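Local coordinates for protein ribosome biogenesis GTPase A (Thermotoga maritima, PDB 3CNL) that binds GTP in a circularly permuted G domain and probably hydrolyses it to assist a late step of 50S ribosomal subunit assembly, at residues 50-55 / 79-84; 24-29 / 100-105; 30-35 / 242-247. All blocks are in the same frame, centred on the assembly; numbering follows the deposited sequence.

Contacts 1 and 2 belong to one sheet, in which strands 24-30 (contact 2) and 48-54 (contact 1), successive in the chain, are neighbours: Ile50 N lies 2.8 Å from Val25 O, and Asn54 N lies 2.8 Å from Arg29 O, both probable hydrogen bonds. Their centres are 12 Å apart. Contact 3 takes up the chain where strand 24-30 ends and ties it to the segment 242-247. It also meets contact 1, where Ala31 N is 3.0 Å from Asn54 O. Contact 1 holds the guanine nucleotide directly, whereas the side chains of Val28 in contact 2 and Arg32 in contact 3 come within about 6 Å and 7 Å of it.

Contact 1. Residues 50-55 / 79-84; sequences IILLNK and ITTHKG. With GNP (phosphoaminophosphonic acid-guanylate ester), chain B.
The guanine-recognition loop of this circularly permuted G domain, with Asn54 and Lys55 in its Asn-Lys-x-Asp motif, grows out of strand 48-54 where it pairs in parallel with 78-80. Ile79 is bonded through both backbone N and backbone O: the N donates to Ile51 O (2.9 Å), the O accepts from Leu53 N. A third bond, from Thr81 N to Leu53 O (3.1 Å), reaches the oxygen from above the carbonyl plane, as the strand gives way to loop. On one face, Ile79 CD1 packs against Leu52 CG (3.9 Å). Beyond it Thr81 CG2, set between its own N and carbonyl carbon by a chi1 of -167° that sends OG1 anti to N and on to Glu85, presses on Leu52 CD2 at a tight 3.4 Å and also touches Asn54 OD1. Asn54 ND2 is held by Thr110 O. The extended Lys55 chain lies over one face of the guanine, CG 3.4 Å from GNP C6, and NZ bonds to GNP O4' (3.2 Å) and to Asn109 O. Cutting Lys55 back to an alanine would probably strip most of the cover from this face and leave GNP O4' and Asn109 O without their shared donor. Lys83 N donates to GNP O6 (2.6 Å), and its CB-CG-CD part lies over the opposite face, sandwiching the base between two lysine chains. Leu90 and Leu94 of helix 87-94 cover Ile79, whereas Trp67 and Val68 of helix 61-73, the crossover helix of this beta-alpha-beta unit, pack on Leu53 and Thr80.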
loop_
_atom_site.group_PDB
_atom_site.type_symbol
_atom_site.label_atom_id
_atom_site.label_comp_id
_atom_site.label_asym_id
_atom_site.label_seq_id
_atom_site.Cartn_x
_atom_site.Cartn_y
_atom_site.Cartn_z
ATOM N N ILE A 50 -14.611 -3.976 2.266
ATOM C CA ILE A 50 -14.148 -4.256 0.906
ATOM C C ILE A 50 -12.612 -4.195 0.899
ATOM O O ILE A 50 -12.028 -3.191 1.311
ATOM C CB ILE A 50 -14.711 -3.217 -0.077
ATOM C CG1 ILE A 50 -16.243 -3.117 0.071
ATOM C CG2 ILE A 50 -14.295 -3.535 -1.535
ATOM C CD1 ILE A 50 -16.863 -2.042 -0.793
ATOM N N ILE A 51 -11.963 -5.266 0.458
ATOM C CA ILE A 51 -10.500 -5.246 0.278
ATOM C C ILE A 51 -10.206 -4.731 -1.121
ATOM O O ILE A 51 -10.626 -5.334 -2.104
ATOM C CB ILE A 51 -9.868 -6.634 0.482
ATOM C CG1 ILE A 51 -10.071 -7.090 1.926
ATOM C CG2 ILE A 51 -8.349 -6.624 0.062
ATOM C CD1 ILE A 51 -9.812 -8.578 2.182
ATOM N N LEU A 52 -9.532 -3.591 -1.200
ATOM C CA LEU A 52 -9.193 -2.999 -2.465
ATOM C C LEU A 52 -7.694 -3.203 -2.711
ATOM O O LEU A 52 -6.858 -2.771 -1.913
ATOM C CB LEU A 52 -9.578 -1.515 -2.445
ATOM C CG LEU A 52 -9.470 -0.624 -3.680
ATOM C CD1 LEU A 52 -10.271 0.651 -3.449
ATOM C CD2 LEU A 52 -8.048 -0.243 -3.956
ATOM N N LEU A 53 -7.362 -3.896 -3.799
ATOM C CA LEU A 53 -5.959 -4.150 -4.122
ATOM C C LEU A 53 -5.524 -3.082 -5.090
ATOM O O LEU A 53 -5.812 -3.172 -6.280
ATOM C CB LEU A 53 -5.773 -5.548 -4.716
ATOM C CG LEU A 53 -6.168 -6.691 -3.786
ATOM C CD1 LEU A 53 -5.857 -8.023 -4.451
ATOM C CD2 LEU A 53 -5.506 -6.590 -2.370
ATOM N N ASN A 54 -4.856 -2.046 -4.575
ATOM C CA ASN A 54 -4.580 -0.862 -5.370
ATOM C C ASN A 54 -3.246 -0.971 -6.136
ATOM O O ASN A 54 -2.458 -1.864 -5.856
ATOM C CB ASN A 54 -4.566 0.355 -4.444
ATOM C CG ASN A 54 -4.796 1.629 -5.169
ATOM O OD1 ASN A 54 -5.418 1.635 -6.207
ATOM N ND2 ASN A 54 -4.304 2.733 -4.621
ATOM N N LYS A 55 -3.008 -0.046 -7.066
ATOM C CA LYS A 55 -1.742 0.067 -7.823
ATOM C C LYS A 55 -1.443 -1.170 -8.698
ATOM O O LYS A 55 -0.265 -1.519 -8.898
ATOM C CB LYS A 55 -0.536 0.378 -6.899
ATOM C CG LYS A 55 -0.686 1.630 -5.993
ATOM C CD LYS A 55 0.600 1.991 -5.256
ATOM C CE LYS A 55 0.348 3.169 -4.310
ATOM N NZ LYS A 55 1.605 3.613 -3.639
ATOM N N ILE A 79 -11.737 -6.243 -4.599
ATOM C CA ILE A 79 -11.653 -5.637 -5.918
ATOM C C ILE A 79 -10.211 -5.240 -6.188
ATOM O O ILE A 79 -9.401 -5.206 -5.269
ATOM C CB ILE A 79 -12.558 -4.394 -6.049
ATOM C CG1 ILE A 79 -12.059 -3.249 -5.159
ATOM C CG2 ILE A 79 -14.037 -4.777 -5.767
ATOM C CD1 ILE A 79 -12.666 -1.902 -5.472
ATOM N N THR A 80 -9.888 -4.942 -7.443
ATOM C CA THR A 80 -8.555 -4.448 -7.774
ATOM C C THR A 80 -8.761 -3.172 -8.561
ATOM O O THR A 80 -9.766 -3.040 -9.249
ATOM C CB THR A 80 -7.797 -5.436 -8.668
ATOM O OG1 THR A 80 -8.570 -5.655 -9.848
ATOM C CG2 THR A 80 -7.573 -6.786 -7.945
ATOM N N THR A 81 -7.832 -2.225 -8.443
ATOM C CA THR A 81 -7.946 -0.972 -9.172
ATOM C C THR A 81 -6.598 -0.294 -9.257
ATOM O O THR A 81 -5.606 -0.828 -8.779
ATOM C CB THR A 81 -8.976 -0.014 -8.528
ATOM O OG1 THR A 81 -9.257 1.061 -9.440
ATOM C CG2 THR A 81 -8.446 0.560 -7.211
ATOM N N HIS A 82 -6.566 0.866 -9.910
ATOM C CA HIS A 82 -5.367 1.689 -9.998
ATOM C C HIS A 82 -5.763 3.124 -10.313
ATOM O O HIS A 82 -6.897 3.386 -10.705
ATOM C CB HIS A 82 -4.354 1.113 -11.008
ATOM C CG HIS A 82 -4.746 1.276 -12.450
ATOM N ND1 HIS A 82 -5.478 0.335 -13.140
ATOM C CD2 HIS A 82 -4.468 2.257 -13.341
ATOM C CE1 HIS A 82 -5.657 0.739 -14.385
ATOM N NE2 HIS A 82 -5.055 1.904 -14.530
ATOM N N LYS A 83 -4.825 4.034 -10.079
ATOM C CA LYS A 83 -4.933 5.491 -10.262
ATOM C C LYS A 83 -5.654 5.883 -11.554
ATOM O O LYS A 83 -6.471 6.813 -11.582
ATOM C CB LYS A 83 -3.497 6.002 -10.382
ATOM C CG LYS A 83 -3.149 7.280 -9.719
ATOM C CD LYS A 83 -1.678 7.573 -10.001
ATOM C CE LYS A 83 -1.117 8.637 -9.081
ATOM N NZ LYS A 83 0.340 8.933 -9.382
ATOM N N GLY A 84 -5.311 5.179 -12.631
ATOM C CA GLY A 84 -5.729 5.558 -13.981
ATOM C C GLY A 84 -7.021 4.931 -14.460
ATOM O O GLY A 84 -7.450 5.177 -15.593
HETATM P PG GNP B . -0.666 8.509 3.111
HETATM O O1G GNP B . -1.756 7.961 4.002
HETATM O O2G GNP B . 0.701 7.952 3.464
HETATM O O3G GNP B . -0.755 10.031 3.122
HETATM N N3B GNP B . -0.778 8.237 1.553
HETATM P PB GNP B . -2.035 7.764 0.726
HETATM O O1B GNP B . -2.453 6.399 1.166
HETATM O O2B GNP B . -3.077 8.829 0.813
HETATM O O3A GNP B . -1.529 7.669 -0.727
HETATM P PA GNP B . -1.537 8.731 -1.869
HETATM O O1A GNP B . -2.832 8.735 -2.569
HETATM O O2A GNP B . -1.024 10.037 -1.425
HETATM O "O5'" GNP B . -0.532 8.130 -2.895
HETATM C "C5'" GNP B . 0.823 7.805 -2.550
HETATM C "C4'" GNP B . 1.631 7.722 -3.841
HETATM O "O4'" GNP B . 1.178 6.621 -4.682
HETATM C "C3'" GNP B . 1.575 8.937 -4.750
HETATM O "O3'" GNP B . 2.847 9.094 -5.360
HETATM C "C2'" GNP B . 0.541 8.526 -5.787
HETATM O "O2'" GNP B . 0.734 9.238 -6.987
HETATM C "C1'" GNP B . 0.861 7.049 -5.986
HETATM N N9 GNP B . -0.271 6.223 -6.399
HETATM C C8 GNP B . -1.530 6.222 -5.834
HETATM N N7 GNP B . -2.335 5.349 -6.392
HETATM C C5 GNP B . -1.545 4.750 -7.395
HETATM C C6 GNP B . -1.843 3.728 -8.338
HETATM O O6 GNP B . -2.916 3.120 -8.505
HETATM N N1 GNP B . -0.740 3.413 -9.154
HETATM C C2 GNP B . 0.504 4.017 -9.068
HETATM N N2 GNP B . 1.455 3.600 -9.931
HETATM N N3 GNP B . 0.801 4.959 -8.190
HETATM C C4 GNP B . -0.268 5.278 -7.397
#

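Contact 2. Residues 24-29 / 100-105; sequences TVVEVR and ARVLIV
Val26 lies alongside Ile104, the two side chains pointing the same way, with Val26 CB 3.5 Å from Ile104 CD1. Both the first and second torsions of Ile104 (chi1 -57°, chi2 -52°) turn CD1 toward the neighbouring strand. Val26 CG2 also meets Val102 CG1 (3.6 Å), so this valine touches two residues of the partner strand. Farther along the same face Val28 CG2 meets Ile104 CG2, and at the start Thr24 CB rests by Val102 CG2. The opposite face carries Val25 and Val105, joined through their CG1 methyls at 3.6 Å. Between the faces runs a regular parallel ladder. Thr24 O accepts from Leu103 N, Leu103 O from Val26 N, and Val26 O from Val105 N (2.9 Å); Val28 N then reaches Val105 O at 2.8 Å. The first rung, Thr24 N to Arg101 O, is more bent, with 139° at the hydrogen. These are central parallel strands of the P-loop GTPase sheet: 101-106 leads into the nucleotide-binding loop with Asn109 to Thr114, and Val28 O is hydrogen-bonded to Thr110 OG1. Strand 48-54 flanks 24-30 and 147-154 flanks 101-106, while Ile115 and Ile116 of helix 112-120 pack over Val28 and Ile104.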
loop_
_atom_site.group_PDB
_atom_site.type_symbol
_atom_site.label_atom_id
_atom_site.label_comp_id
_atom_site.label_asym_id
_atom_site.label_seq_id
_atom_site.Cartn_x
_atom_site.Cartn_y
_atom_site.Cartn_z
ATOM N N THR A 24 -19.483 0.909 6.580
ATOM C CA THR A 24 -18.705 0.297 5.512
ATOM C C THR A 24 -17.247 0.801 5.568
ATOM O O THR A 24 -16.996 1.966 5.887
ATOM C CB THR A 24 -19.350 0.632 4.135
ATOM O OG1 THR A 24 -20.726 0.229 4.153
ATOM C CG2 THR A 24 -18.620 -0.049 2.946
ATOM N N VAL A 25 -16.312 -0.094 5.239
ATOM C CA VAL A 25 -14.868 0.148 5.245
ATOM C C VAL A 25 -14.257 -0.345 3.928
ATOM O O VAL A 25 -14.424 -1.519 3.561
ATOM C CB VAL A 25 -14.169 -0.650 6.408
ATOM C CG1 VAL A 25 -12.643 -0.574 6.302
ATOM C CG2 VAL A 25 -14.608 -0.116 7.761
ATOM N N VAL A 26 -13.558 0.564 3.240
ATOM C CA VAL A 26 -12.720 0.221 2.087
ATOM C C VAL A 26 -11.263 0.200 2.565
ATOM O O VAL A 26 -10.671 1.241 2.919
ATOM C CB VAL A 26 -12.914 1.214 0.918
ATOM C CG1 VAL A 26 -11.976 0.869 -0.258
ATOM C CG2 VAL A 26 -14.380 1.221 0.450
ATOM N N GLU A 27 -10.723 -1.008 2.634
ATOM C CA GLU A 27 -9.342 -1.218 3.040
ATOM C C GLU A 27 -8.447 -1.119 1.800
ATOM O O GLU A 27 -8.475 -1.978 0.908
ATOM C CB GLU A 27 -9.233 -2.567 3.745
ATOM C CG GLU A 27 -7.904 -2.866 4.390
ATOM C CD GLU A 27 -7.846 -4.298 4.899
ATOM O OE1 GLU A 27 -7.043 -4.574 5.793
ATOM O OE2 GLU A 27 -8.595 -5.168 4.388
ATOM N N VAL A 28 -7.675 -0.043 1.745
ATOM C CA VAL A 28 -6.793 0.217 0.613
ATOM C C VAL A 28 -5.408 -0.417 0.866
ATOM O O VAL A 28 -4.610 0.071 1.690
ATOM C CB VAL A 28 -6.717 1.722 0.278
ATOM C CG1 VAL A 28 -5.782 1.988 -0.950
ATOM C CG2 VAL A 28 -8.119 2.303 0.033
ATOM N N ARG A 29 -5.155 -1.508 0.140
ATOM C CA ARG A 29 -3.918 -2.267 0.230
ATOM C C ARG A 29 -3.149 -2.073 -1.064
ATOM O O ARG A 29 -3.731 -1.659 -2.057
ATOM C CB ARG A 29 -4.234 -3.753 0.395
ATOM C CG ARG A 29 -5.130 -4.109 1.612
ATOM C CD ARG A 29 -5.040 -5.591 1.883
ATOM N NE ARG A 29 -6.018 -6.007 2.870
ATOM C CZ ARG A 29 -6.137 -7.234 3.357
ATOM N NH1 ARG A 29 -5.317 -8.205 2.960
ATOM N NH2 ARG A 29 -7.077 -7.487 4.259
ATOM N N ALA A 100 -24.953 2.960 2.517
ATOM C CA ALA A 100 -23.522 2.939 2.858
ATOM C C ALA A 100 -23.040 4.287 3.371
ATOM O O ALA A 100 -23.396 5.346 2.842
ATOM C CB ALA A 100 -22.658 2.486 1.658
ATOM N N ARG A 101 -22.253 4.222 4.436
ATOM C CA ARG A 101 -21.482 5.352 4.930
ATOM C C ARG A 101 -20.077 4.794 5.071
ATOM O O ARG A 101 -19.851 3.876 5.835
ATOM C CB ARG A 101 -22.015 5.825 6.270
ATOM C CG ARG A 101 -23.475 6.187 6.226
ATOM C CD ARG A 101 -24.072 6.139 7.624
ATOM N NE ARG A 101 -24.033 7.461 8.230
ATOM C CZ ARG A 101 -24.840 8.463 7.875
ATOM N NH1 ARG A 101 -25.767 8.306 6.905
ATOM N NH2 ARG A 101 -24.717 9.627 8.487
ATOM N N VAL A 102 -19.148 5.340 4.300
ATOM C CA VAL A 102 -17.896 4.650 4.040
ATOM C C VAL A 102 -16.688 5.358 4.670
ATOM O O VAL A 102 -16.560 6.577 4.583
ATOM C CB VAL A 102 -17.701 4.463 2.497
ATOM C CG1 VAL A 102 -16.417 3.710 2.174
ATOM C CG2 VAL A 102 -18.922 3.750 1.866
ATOM N N LEU A 103 -15.822 4.573 5.308
ATOM C CA LEU A 103 -14.479 5.027 5.678
ATOM C C LEU A 103 -13.461 4.350 4.767
ATOM O O LEU A 103 -13.451 3.125 4.600
ATOM C CB LEU A 103 -14.152 4.716 7.148
ATOM C CG LEU A 103 -12.707 4.962 7.637
ATOM C CD1 LEU A 103 -12.353 6.446 7.760
ATOM C CD2 LEU A 103 -12.401 4.257 8.966
ATOM N N ILE A 104 -12.612 5.168 4.164
ATOM C CA ILE A 104 -11.434 4.678 3.457
ATOM C C ILE A 104 -10.299 4.539 4.484
ATOM O O ILE A 104 -9.969 5.512 5.165
ATOM C CB ILE A 104 -11.007 5.693 2.355
ATOM C CG1 ILE A 104 -12.143 5.962 1.365
ATOM C CG2 ILE A 104 -9.723 5.230 1.606
ATOM C CD1 ILE A 104 -12.772 4.712 0.745
ATOM N N VAL A 105 -9.685 3.358 4.583
ATOM C CA VAL A 105 -8.609 3.143 5.555
ATOM C C VAL A 105 -7.420 2.337 4.976
ATOM O O VAL A 105 -7.576 1.576 4.019
ATOM C CB VAL A 105 -9.134 2.438 6.834
ATOM C CG1 VAL A 105 -9.400 0.960 6.568
ATOM C CG2 VAL A 105 -8.127 2.567 7.955
#

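Contact 3. Residues 30-35 / 242-247; sequences DARAPF and RVSFER
Backbone bonding centres on Arg32 O, which accepts from Phe245 N (2.7 Å) and, weakly, from Glu246 N, so one carbonyl of the turn 30-33 receives two successive amides of segment 242-247. Just past the turn, Phe35 N donates to Glu246 OE1 (2.9 Å) on its syn side, 23° out of the carboxylate plane, and the same oxygen also receives Ala36 N. Water adds an indirect link, donating to Ala31 O and hydrogen-bonding to Ser244 OG (2.6 Å), a hydroxyl also bonded to Asp60 N.

The ionic element lies within the turn. Arg32 grips Asp30 side-on, NE to OD1 (3.0 Å) and NH2 to OD2 (2.8 Å), with both oxygens close to the guanidinium plane. Asp30 OD1 also takes Arg32 N through its anti lone pair, closing an Asx turn over the type I turn. The NE and NH2 bonds to Asp30, with those of NH1 to Val235 O and NH2 to Ala236 O, fix the rotation of the guanidinium.

Van der Waals contact comes from Phe245, whose CE2 lies 3.6 Å above one guanidinium face, toward its rim, the two planes 51° apart. The bend at chi3 (-63°) brings that face under CE2, while Arg32 CD runs close to Val243 O (3.2 Å). Apolar Ala33 CB comes to the ring edge.

The contact thus joins the loop after strand 24-30 of the G domain to the C-terminal segment after helix 224-236, whose last carbonyls also hold Arg32. Helix 182-196 packs against 242-247, with Ile191 on Phe245 and Ser195 on Val243, while Trp67 and Phe71 of helix 61-73 and Leu53 of strand 48-54 cover Pro34.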
loop_
_atom_site.group_PDB
_atom_site.type_symbol
_atom_site.label_atom_id
_atom_site.label_comp_id
_atom_site.label_asym_id
_atom_site.label_seq_id
_atom_site.Cartn_x
_atom_site.Cartn_y
_atom_site.Cartn_z
ATOM N N ASP A 30 -1.854 -2.366 -1.044
ATOM C CA ASP A 30 -1.021 -2.392 -2.251
ATOM C C ASP A 30 -1.111 -3.838 -2.759
ATOM O O ASP A 30 -0.896 -4.772 -1.996
ATOM C CB ASP A 30 0.429 -1.973 -1.903
ATOM C CG ASP A 30 1.302 -1.739 -3.140
ATOM O OD1 ASP A 30 1.318 -2.605 -4.023
ATOM O OD2 ASP A 30 2.004 -0.699 -3.225
ATOM N N ALA A 31 -1.475 -4.020 -4.032
ATOM C CA ALA A 31 -1.574 -5.350 -4.654
ATOM C C ALA A 31 -0.242 -6.083 -4.703
ATOM O O ALA A 31 -0.196 -7.312 -4.841
ATOM C CB ALA A 31 -2.131 -5.218 -6.085
ATOM N N ARG A 32 0.858 -5.346 -4.610
ATOM C CA ARG A 32 2.192 -5.992 -4.647
ATOM C C ARG A 32 2.539 -6.685 -3.324
ATOM O O ARG A 32 3.421 -7.572 -3.251
ATOM C CB ARG A 32 3.255 -4.962 -5.003
ATOM C CG ARG A 32 3.055 -4.317 -6.358
ATOM C CD ARG A 32 4.015 -3.142 -6.609
ATOM N NE ARG A 32 3.796 -2.039 -5.648
ATOM C CZ ARG A 32 4.629 -1.009 -5.484
ATOM N NH1 ARG A 32 5.742 -0.935 -6.215
ATOM N NH2 ARG A 32 4.366 -0.042 -4.595
ATOM N N ALA A 33 1.846 -6.280 -2.266
ATOM C CA ALA A 33 2.091 -6.844 -0.939
ATOM C C ALA A 33 0.793 -6.852 -0.137
ATOM O O ALA A 33 0.656 -6.066 0.786
ATOM C CB ALA A 33 3.172 -5.985 -0.191
ATOM N N PRO A 34 -0.188 -7.699 -0.513
ATOM C CA PRO A 34 -1.489 -7.682 0.181
ATOM C C PRO A 34 -1.528 -8.078 1.643
ATOM O O PRO A 34 -2.415 -7.597 2.353
ATOM C CB PRO A 34 -2.368 -8.624 -0.669
ATOM C CG PRO A 34 -1.686 -8.630 -1.993
ATOM C CD PRO A 34 -0.219 -8.607 -1.672
ATOM N N PHE A 35 -0.626 -8.952 2.100
ATOM C CA PHE A 35 -0.584 -9.266 3.524
ATOM C C PHE A 35 0.116 -8.132 4.273
ATOM O O PHE A 35 -0.401 -7.618 5.271
ATOM C CB PHE A 35 0.111 -10.603 3.822
ATOM C CG PHE A 35 -0.756 -11.835 3.624
ATOM C CD1 PHE A 35 -2.147 -11.769 3.674
ATOM C CD2 PHE A 35 -0.159 -13.073 3.424
ATOM C CE1 PHE A 35 -2.917 -12.906 3.489
ATOM C CE2 PHE A 35 -0.925 -14.230 3.251
ATOM C CZ PHE A 35 -2.290 -14.149 3.288
ATOM N N ARG A 242 7.518 -3.691 -13.117
ATOM C CA ARG A 242 6.218 -4.285 -12.721
ATOM C C ARG A 242 6.502 -5.546 -11.922
ATOM O O ARG A 242 6.742 -6.608 -12.483
ATOM C CB ARG A 242 5.374 -4.693 -13.933
ATOM C CG ARG A 242 4.099 -3.909 -14.209
ATOM C CD ARG A 242 3.126 -4.726 -15.072
ATOM N NE ARG A 242 2.194 -3.876 -15.814
ATOM C CZ ARG A 242 0.904 -3.727 -15.535
ATOM N NH1 ARG A 242 0.349 -4.373 -14.524
ATOM N NH2 ARG A 242 0.167 -2.906 -16.267
ATOM N N VAL A 243 6.466 -5.424 -10.607
ATOM C CA VAL A 243 7.037 -6.421 -9.721
ATOM C C VAL A 243 6.135 -6.503 -8.474
ATOM O O VAL A 243 5.711 -5.479 -7.985
ATOM C CB VAL A 243 8.500 -5.993 -9.365
ATOM C CG1 VAL A 243 8.910 -6.452 -8.018
ATOM C CG2 VAL A 243 9.494 -6.535 -10.413
ATOM N N SER A 244 5.806 -7.715 -8.016
ATOM C CA SER A 244 5.116 -7.921 -6.740
ATOM C C SER A 244 6.065 -8.502 -5.690
ATOM O O SER A 244 7.137 -8.996 -6.030
ATOM C CB SER A 244 3.887 -8.819 -6.909
ATOM O OG SER A 244 2.892 -8.177 -7.678
ATOM N N PHE A 245 5.678 -8.444 -4.416
ATOM C CA PHE A 245 6.620 -8.762 -3.335
ATOM C C PHE A 245 6.157 -9.893 -2.439
ATOM O O PHE A 245 6.905 -10.311 -1.555
ATOM C CB PHE A 245 6.941 -7.514 -2.486
ATOM C CG PHE A 245 7.221 -6.258 -3.307
ATOM C CD1 PHE A 245 8.309 -6.199 -4.175
ATOM C CD2 PHE A 245 6.425 -5.135 -3.165
ATOM C CE1 PHE A 245 8.567 -5.056 -4.923
ATOM C CE2 PHE A 245 6.676 -3.983 -3.897
ATOM C CZ PHE A 245 7.742 -3.944 -4.789
ATOM N N GLU A 246 4.921 -10.348 -2.659
ATOM C CA GLU A 246 4.294 -11.442 -1.902
ATOM C C GLU A 246 3.379 -12.220 -2.836
ATOM O O GLU A 246 2.755 -11.622 -3.715
ATOM C CB GLU A 246 3.378 -10.901 -0.804
ATOM C CG GLU A 246 4.001 -10.019 0.170
ATOM C CD GLU A 246 3.148 -9.800 1.365
ATOM O OE1 GLU A 246 2.111 -9.115 1.229
ATOM O OE2 GLU A 246 3.542 -10.284 2.448
ATOM N N ARG A 247 3.284 -13.531 -2.591
ATOM C CA ARG A 247 2.389 -14.482 -3.269
ATOM C C ARG A 247 1.556 -15.225 -2.219
ATOM O O ARG A 247 2.071 -15.516 -1.145
ATOM C CB ARG A 247 3.211 -15.545 -4.006
ATOM C CG ARG A 247 3.994 -15.093 -5.209
ATOM C CD ARG A 247 5.151 -16.078 -5.451
ATOM N NE ARG A 247 4.804 -17.462 -5.092
ATOM C CZ ARG A 247 5.561 -18.532 -5.359
ATOM N NH1 ARG A 247 6.723 -18.397 -5.992
ATOM N NH2 ARG A 247 5.155 -19.748 -4.995
HETATM O O HOH W 1 0.383 -8.724 -7.154
#